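Local coordinates for probable adhesion protein (Pseudomonas aeruginosa PAO1, PDB 6RU4) that probably carries ferrous iron in the periplasm as the solute-binding protein of a metal-uptake system, and here holds manganese(II) in an all-histidine site, at residues 111-116 and 248-253; 175-180 and 224-229. One frame throughout, in Å; residues are numbered along the deposited sequence.

Contact 1 of 2, residues 111-116 and 248-253; sequences HTFLSI and LSHISY. With MN (manganese (II) ion), chain E.
His111 and His250 bring two loops of the metal-binding cleft together at one manganese ion. The first loop follows strand 84-86 of one parallel sheet and the second leaves strand 244-248 of the other, so this pair bridges the two lobes of the solute-binding fold. Ser249 contributes its carbonyl O, which CD2 of Leu114 approaches to 3.8 Å. Its OG, which also has Glu264 as a partner, accepts N of Ile251 in an ST turn that spans the metal ligand His250. In His250 itself CG stands anti to the backbone N (chi1 -171°), which carries the ring across to the ion, with NE2 2.2 Å from manganese. NE2 of His111 binds manganese at 2.3 Å, and the two rings stand at 82° to each other. NE2 of His111 and NE2 of His250 lie 3.2 Å apart as ligands of one metal; no hydrogen bond joins them. ND1 of His111 is hydrogen-bonded to Asn109 OD1, which fixes the rotation of the ring. Phe113 completes the aromatic cluster: its rim carbon CZ comes within 3.9 Å of CE1 of His250, near the phenyl plane, while CA of His111 sits over one phenyl face. Ile251 closes the contact beside Pro15 and Tyr261. Its side chain slides past that of Leu114 in the opposite direction, and its CD1 meets Leu114 CD2 at 3.7 Å.

Contact 2 of 2, residues 175-180 and 224-229; sequences TIHGAY and FSEIDF. With MN (manganese (II) ion), chain E; EDO (1,2-ethanediol), chain Q.
Tyr180 and Glu226 meet almost in one plane, phenol ring and carboxylate turned by just 14°, beside His177, which reaches the metal. The two segments leave the carboxyl ends of neighbouring parallel strands, 173-175 and 222-226, in the sheet of the second lobe. The tyrosine OH of Tyr180 donates to Glu226 OE2 over 2.7 Å, arriving on the syn side of the carboxylate but 26° out of its plane, and OE2 also lies along the edge of the phenol ring. A bend at chi2 (-59°) folds the glutamate chain back from its strand toward this hydroxyl. His177 crosses the same carboxylate obliquely: its CB is 3.3 Å from Glu226 OE2, while its imidazole continues past to place NE2 2.3 Å from manganese. Ala179 wedges between the aromatic groups, with CB over the centre of the Tyr180 ring and at the edge of the His177 ring. O1 of a 1,2-ethanediol, probably from the crystallisation liquor, makes a weak hydrogen bond to Glu226 OE1.

Nearer the sheet, the backbone does the joining. Thr175 pairs with Phe224 in a parallel bridge, and N of Ile176 donates to Phe224 O at 2.9 Å; CG1 of Ile176 packs on Ser225 CA at 3.9 Å. The Thr175 hydroxyl turns back to the chain, OG1 donating to His177 O over 2.7 Å from above the carbonyl plane, a bond that closes the turn from Thr175 to the metal ligand. The hydrogen bond from Tyr180 would offset some of the cost of burying a charged carboxylate; if Glu226 is ionised, its charge may favour a cation at the nearby site.

Contacts 1 and 2 have centres 9 Å apart and converge on one manganese ion: 111-116 and 248-253 provide two ligands, 175-180 a third, and His41, His66 and His199 complete the six. NE2 of His177 lies 3.4 Å from NE2 of His250, on adjacent coordination positions. Along the chain, contact 2 is nested within the loop closed by contact 1. Strand pairing joins them through Leu248 N and Ser225 O, 2.8 Å apart, and Asp228 OD2 probably accepts Ser252 N at 2.7 Å, tying the two loops of the second lobe together. From the first lobe, Leu114 CD1 packs against Ala179 O at 3.3 Å. Glu226 also touches His250, so its side chain packs against ligands from both contacts.

Contact 1 of 2, residues 111-116 and 248-253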
loop_
_atom_site.group_PDB
_atom_site.type_symbol
_atom_site.label_atom_id
_atom_site.label_comp_id
_atom_site.label_asym_id
_atom_site.label_seq_id
_atom_site.Cartn_x
_atom_site.Cartn_y
_atom_site.Cartn_z
ATOM N N HIS A 111 1.315 -5.180 -0.433
ATOM C CA HIS A 111 1.521 -3.769 -0.084
ATOM C C HIS A 111 2.833 -3.192 -0.511
ATOM O O HIS A 111 3.455 -2.437 0.246
ATOM C CB HIS A 111 1.327 -3.570 1.424
ATOM C CG HIS A 111 0.012 -4.092 1.906
ATOM N ND1 HIS A 111 -0.182 -5.439 2.148
ATOM C CD2 HIS A 111 -1.140 -3.433 2.130
ATOM C CE1 HIS A 111 -1.416 -5.548 2.574
ATOM N NE2 HIS A 111 -2.029 -4.355 2.603
ATOM N N THR A 112 3.226 -3.474 -1.770
ATOM C CA THR A 112 4.468 -2.995 -2.375
ATOM C C THR A 112 4.431 -1.492 -2.453
ATOM O O THR A 112 5.443 -0.826 -2.234
ATOM C CB THR A 112 4.623 -3.620 -3.724
ATOM O OG1 THR A 112 3.426 -3.363 -4.443
ATOM C CG2 THR A 112 4.856 -5.126 -3.650
ATOM N N PHE A 113 3.229 -0.963 -2.699
ATOM C CA PHE A 113 2.940 0.453 -2.756
ATOM C C PHE A 113 3.277 1.218 -1.434
ATOM O O PHE A 113 3.317 2.439 -1.477
ATOM C CB PHE A 113 1.495 0.687 -3.209
ATOM C CG PHE A 113 0.435 -0.043 -2.431
ATOM C CD1 PHE A 113 -0.084 0.497 -1.248
ATOM C CD2 PHE A 113 -0.159 -1.201 -2.946
ATOM C CE1 PHE A 113 -1.111 -0.160 -0.548
ATOM C CE2 PHE A 113 -1.213 -1.835 -2.264
ATOM C CZ PHE A 113 -1.685 -1.306 -1.072
ATOM N N LEU A 114 3.572 0.529 -0.302
ATOM C CA LEU A 114 3.918 1.222 0.949
ATOM C C LEU A 114 5.432 1.260 1.200
ATOM O O LEU A 114 5.879 1.561 2.306
ATOM C CB LEU A 114 3.137 0.686 2.167
ATOM C CG LEU A 114 1.638 1.056 2.198
ATOM C CD1 LEU A 114 0.929 0.344 3.285
ATOM C CD2 LEU A 114 1.441 2.547 2.368
ATOM N N SER A 115 6.203 1.042 0.131
ATOM C CA SER A 115 7.655 1.064 0.046
ATOM C C SER A 115 8.028 2.243 -0.839
ATOM O O SER A 115 7.304 2.526 -1.790
ATOM C CB SER A 115 8.122 -0.204 -0.653
ATOM O OG SER A 115 9.462 -0.133 -1.106
ATOM N N ILE A 116 9.148 2.925 -0.570
ATOM C CA ILE A 116 9.571 4.019 -1.451
ATOM C C ILE A 116 10.251 3.417 -2.688
ATOM O O ILE A 116 9.919 3.806 -3.803
ATOM C CB ILE A 116 10.430 5.096 -0.728
ATOM C CG1 ILE A 116 9.618 5.857 0.388
ATOM C CG2 ILE A 116 11.107 6.057 -1.729
ATOM C CD1 ILE A 116 8.598 6.950 -0.056
ATOM N N LEU A 248 -0.455 4.401 11.393
ATOM C CA LEU A 248 0.018 4.625 10.034
ATOM C C LEU A 248 -1.138 4.633 9.044
ATOM O O LEU A 248 -2.219 4.134 9.331
ATOM C CB LEU A 248 1.121 3.621 9.612
ATOM C CG LEU A 248 2.417 3.585 10.420
ATOM C CD1 LEU A 248 3.294 2.462 9.941
ATOM C CD2 LEU A 248 3.171 4.917 10.373
ATOM N N SER A 249 -0.882 5.227 7.883
ATOM C CA SER A 249 -1.795 5.354 6.761
ATOM C C SER A 249 -1.512 4.286 5.714
ATOM O O SER A 249 -0.362 4.104 5.300
ATOM C CB SER A 249 -1.628 6.729 6.135
ATOM O OG SER A 249 -2.530 6.865 5.057
ATOM N N HIS A 250 -2.579 3.598 5.272
ATOM C CA HIS A 250 -2.561 2.567 4.234
ATOM C C HIS A 250 -2.754 3.258 2.865
ATOM O O HIS A 250 -2.568 2.621 1.819
ATOM C CB HIS A 250 -3.685 1.552 4.529
ATOM C CG HIS A 250 -3.727 0.294 3.699
ATOM N ND1 HIS A 250 -3.986 0.328 2.343
ATOM C CD2 HIS A 250 -3.704 -0.996 4.098
ATOM C CE1 HIS A 250 -4.070 -0.927 1.951
ATOM N NE2 HIS A 250 -3.901 -1.763 2.963
ATOM N N ILE A 251 -3.052 4.590 2.876
ATOM C CA ILE A 251 -3.288 5.457 1.698
ATOM C C ILE A 251 -4.505 4.871 0.922
ATOM O O ILE A 251 -4.379 4.487 -0.224
ATOM C CB ILE A 251 -1.967 5.717 0.845
ATOM C CG1 ILE A 251 -0.763 6.119 1.762
ATOM C CG2 ILE A 251 -2.180 6.793 -0.253
ATOM C CD1 ILE A 251 0.650 5.988 1.163
ATOM N N SER A 252 -5.672 4.748 1.586
ATOM C CA SER A 252 -6.910 4.133 1.047
ATOM C C SER A 252 -8.195 4.904 1.439
ATOM O O SER A 252 -9.322 4.475 1.137
ATOM C CB SER A 252 -7.030 2.684 1.518
ATOM O OG SER A 252 -7.444 2.597 2.876
ATOM N N TYR A 253 -8.034 5.998 2.157
ATOM C CA TYR A 253 -9.221 6.728 2.547
ATOM C C TYR A 253 -9.231 8.135 1.983
ATOM O O TYR A 253 -8.193 8.785 1.959
ATOM C CB TYR A 253 -9.456 6.710 4.081
ATOM C CG TYR A 253 -10.606 7.604 4.479
ATOM C CD1 TYR A 253 -11.924 7.249 4.178
ATOM C CD2 TYR A 253 -10.375 8.881 4.983
ATOM C CE1 TYR A 253 -12.983 8.128 4.414
ATOM C CE2 TYR A 253 -11.423 9.765 5.221
ATOM C CZ TYR A 253 -12.726 9.380 4.948
ATOM O OH TYR A 253 -13.754 10.252 5.210
HETATM MN MN MN E . -4.220 -3.989 3.026
#

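Contact 2 of 2, residues 175-180 and 224-229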
loop_
_atom_site.group_PDB
_atom_site.type_symbol
_atom_site.label_atom_id
_atom_site.label_comp_id
_atom_site.label_asym_id
_atom_site.label_seq_id
_atom_site.Cartn_x
_atom_site.Cartn_y
_atom_site.Cartn_z
ATOM N N THR A 175 2.219 -4.728 14.076
ATOM C CA THR A 175 1.249 -3.907 13.338
ATOM C C THR A 175 -0.103 -4.601 13.434
ATOM O O THR A 175 -0.128 -5.815 13.652
ATOM C CB THR A 175 1.695 -3.635 11.876
ATOM O OG1 THR A 175 1.417 -4.776 11.083
ATOM C CG2 THR A 175 3.180 -3.236 11.741
ATOM N N ILE A 176 -1.224 -3.857 13.302
ATOM C CA ILE A 176 -2.564 -4.473 13.337
ATOM C C ILE A 176 -2.755 -5.186 11.988
ATOM O O ILE A 176 -2.932 -6.399 11.951
ATOM C CB ILE A 176 -3.680 -3.401 13.622
ATOM C CG1 ILE A 176 -3.589 -2.827 15.070
ATOM C CG2 ILE A 176 -5.110 -3.894 13.278
ATOM C CD1 ILE A 176 -3.686 -3.787 16.221
ATOM N N HIS A 177 -2.623 -4.405 10.906
ATOM C CA HIS A 177 -2.764 -4.736 9.493
ATOM C C HIS A 177 -1.367 -5.002 8.927
ATOM O O HIS A 177 -0.457 -4.234 9.216
ATOM C CB HIS A 177 -3.409 -3.518 8.773
ATOM C CG HIS A 177 -3.984 -3.818 7.428
ATOM N ND1 HIS A 177 -5.305 -4.222 7.278
ATOM C CD2 HIS A 177 -3.410 -3.742 6.209
ATOM C CE1 HIS A 177 -5.470 -4.423 5.987
ATOM N NE2 HIS A 177 -4.358 -4.140 5.298
ATOM N N GLY A 178 -1.211 -6.074 8.138
ATOM C CA GLY A 178 0.064 -6.477 7.542
ATOM C C GLY A 178 0.478 -5.717 6.307
ATOM O O GLY A 178 0.923 -6.315 5.329
ATOM N N ALA A 179 0.383 -4.398 6.365
ATOM C CA ALA A 179 0.715 -3.488 5.275
ATOM C C ALA A 179 2.138 -2.865 5.308
ATOM O O ALA A 179 2.589 -2.305 4.293
ATOM C CB ALA A 179 -0.309 -2.359 5.270
ATOM N N TYR A 180 2.823 -2.913 6.458
ATOM C CA TYR A 180 4.025 -2.105 6.624
ATOM C C TYR A 180 5.382 -2.826 6.616
ATOM O O TYR A 180 6.410 -2.194 6.873
ATOM C CB TYR A 180 3.847 -1.267 7.892
ATOM C CG TYR A 180 2.520 -0.544 7.865
ATOM C CD1 TYR A 180 2.292 0.496 6.973
ATOM C CD2 TYR A 180 1.453 -0.973 8.651
ATOM C CE1 TYR A 180 1.054 1.134 6.905
ATOM C CE2 TYR A 180 0.209 -0.337 8.596
ATOM C CZ TYR A 180 0.017 0.718 7.721
ATOM O OH TYR A 180 -1.189 1.372 7.667
ATOM N N PHE A 224 1.814 -0.532 15.431
ATOM C CA PHE A 224 1.358 0.384 14.395
ATOM C C PHE A 224 -0.078 0.019 14.011
ATOM O O PHE A 224 -0.324 -1.067 13.478
ATOM C CB PHE A 224 2.304 0.382 13.188
ATOM C CG PHE A 224 3.638 1.039 13.468
ATOM C CD1 PHE A 224 3.720 2.409 13.728
ATOM C CD2 PHE A 224 4.817 0.292 13.471
ATOM C CE1 PHE A 224 4.953 3.016 14.012
ATOM C CE2 PHE A 224 6.055 0.906 13.745
ATOM C CZ PHE A 224 6.109 2.262 14.017
ATOM N N SER A 225 -1.034 0.909 14.356
ATOM C CA SER A 225 -2.442 0.734 14.044
ATOM C C SER A 225 -2.850 1.531 12.802
ATOM O O SER A 225 -2.009 2.198 12.203
ATOM C CB SER A 225 -3.317 1.055 15.250
ATOM O OG SER A 225 -3.275 2.429 15.586
ATOM N N GLU A 226 -4.126 1.429 12.392
ATOM C CA GLU A 226 -4.688 2.078 11.206
ATOM C C GLU A 226 -5.322 3.442 11.450
ATOM O O GLU A 226 -6.097 3.606 12.381
ATOM C CB GLU A 226 -5.723 1.159 10.534
ATOM C CG GLU A 226 -5.133 -0.040 9.822
ATOM C CD GLU A 226 -4.146 0.293 8.722
ATOM O OE1 GLU A 226 -4.500 1.048 7.787
ATOM O OE2 GLU A 226 -3.000 -0.196 8.813
ATOM N N ILE A 227 -5.023 4.398 10.582
ATOM C CA ILE A 227 -5.621 5.724 10.568
ATOM C C ILE A 227 -6.855 5.608 9.660
ATOM O O ILE A 227 -7.926 6.089 10.023
ATOM C CB ILE A 227 -4.621 6.811 10.035
ATOM C CG1 ILE A 227 -3.589 7.191 11.088
ATOM C CG2 ILE A 227 -5.361 8.071 9.583
ATOM C CD1 ILE A 227 -2.315 7.793 10.550
ATOM N N ASP A 228 -6.689 4.991 8.464
ATOM C CA ASP A 228 -7.721 4.856 7.432
ATOM C C ASP A 228 -9.018 4.225 7.936
ATOM O O ASP A 228 -9.983 4.957 8.188
ATOM C CB ASP A 228 -7.171 4.131 6.193
ATOM C CG ASP A 228 -6.263 4.972 5.314
ATOM O OD1 ASP A 228 -6.048 6.171 5.640
ATOM O OD2 ASP A 228 -5.766 4.442 4.313
ATOM N N PHE A 229 -9.057 2.898 8.102
ATOM C CA PHE A 229 -10.254 2.193 8.588
ATOM C C PHE A 229 -9.902 1.496 9.931
ATOM O O PHE A 229 -9.541 0.313 9.928
ATOM C CB PHE A 229 -10.791 1.258 7.472
ATOM C CG PHE A 229 -11.275 2.032 6.258
ATOM C CD1 PHE A 229 -10.383 2.459 5.274
ATOM C CD2 PHE A 229 -12.612 2.366 6.117
ATOM C CE1 PHE A 229 -10.819 3.239 4.195
ATOM C CE2 PHE A 229 -13.050 3.124 5.018
ATOM C CZ PHE A 229 -12.146 3.571 4.079
HETATM MN MN MN E . -4.220 -3.989 3.026
HETATM C C1 EDO Q . -7.763 -1.731 7.197
HETATM O O1 EDO Q . -7.483 -0.347 6.937
HETATM C C2 EDO Q . -9.136 -2.154 6.566
HETATM O O2 EDO Q . -9.380 -3.566 6.649
#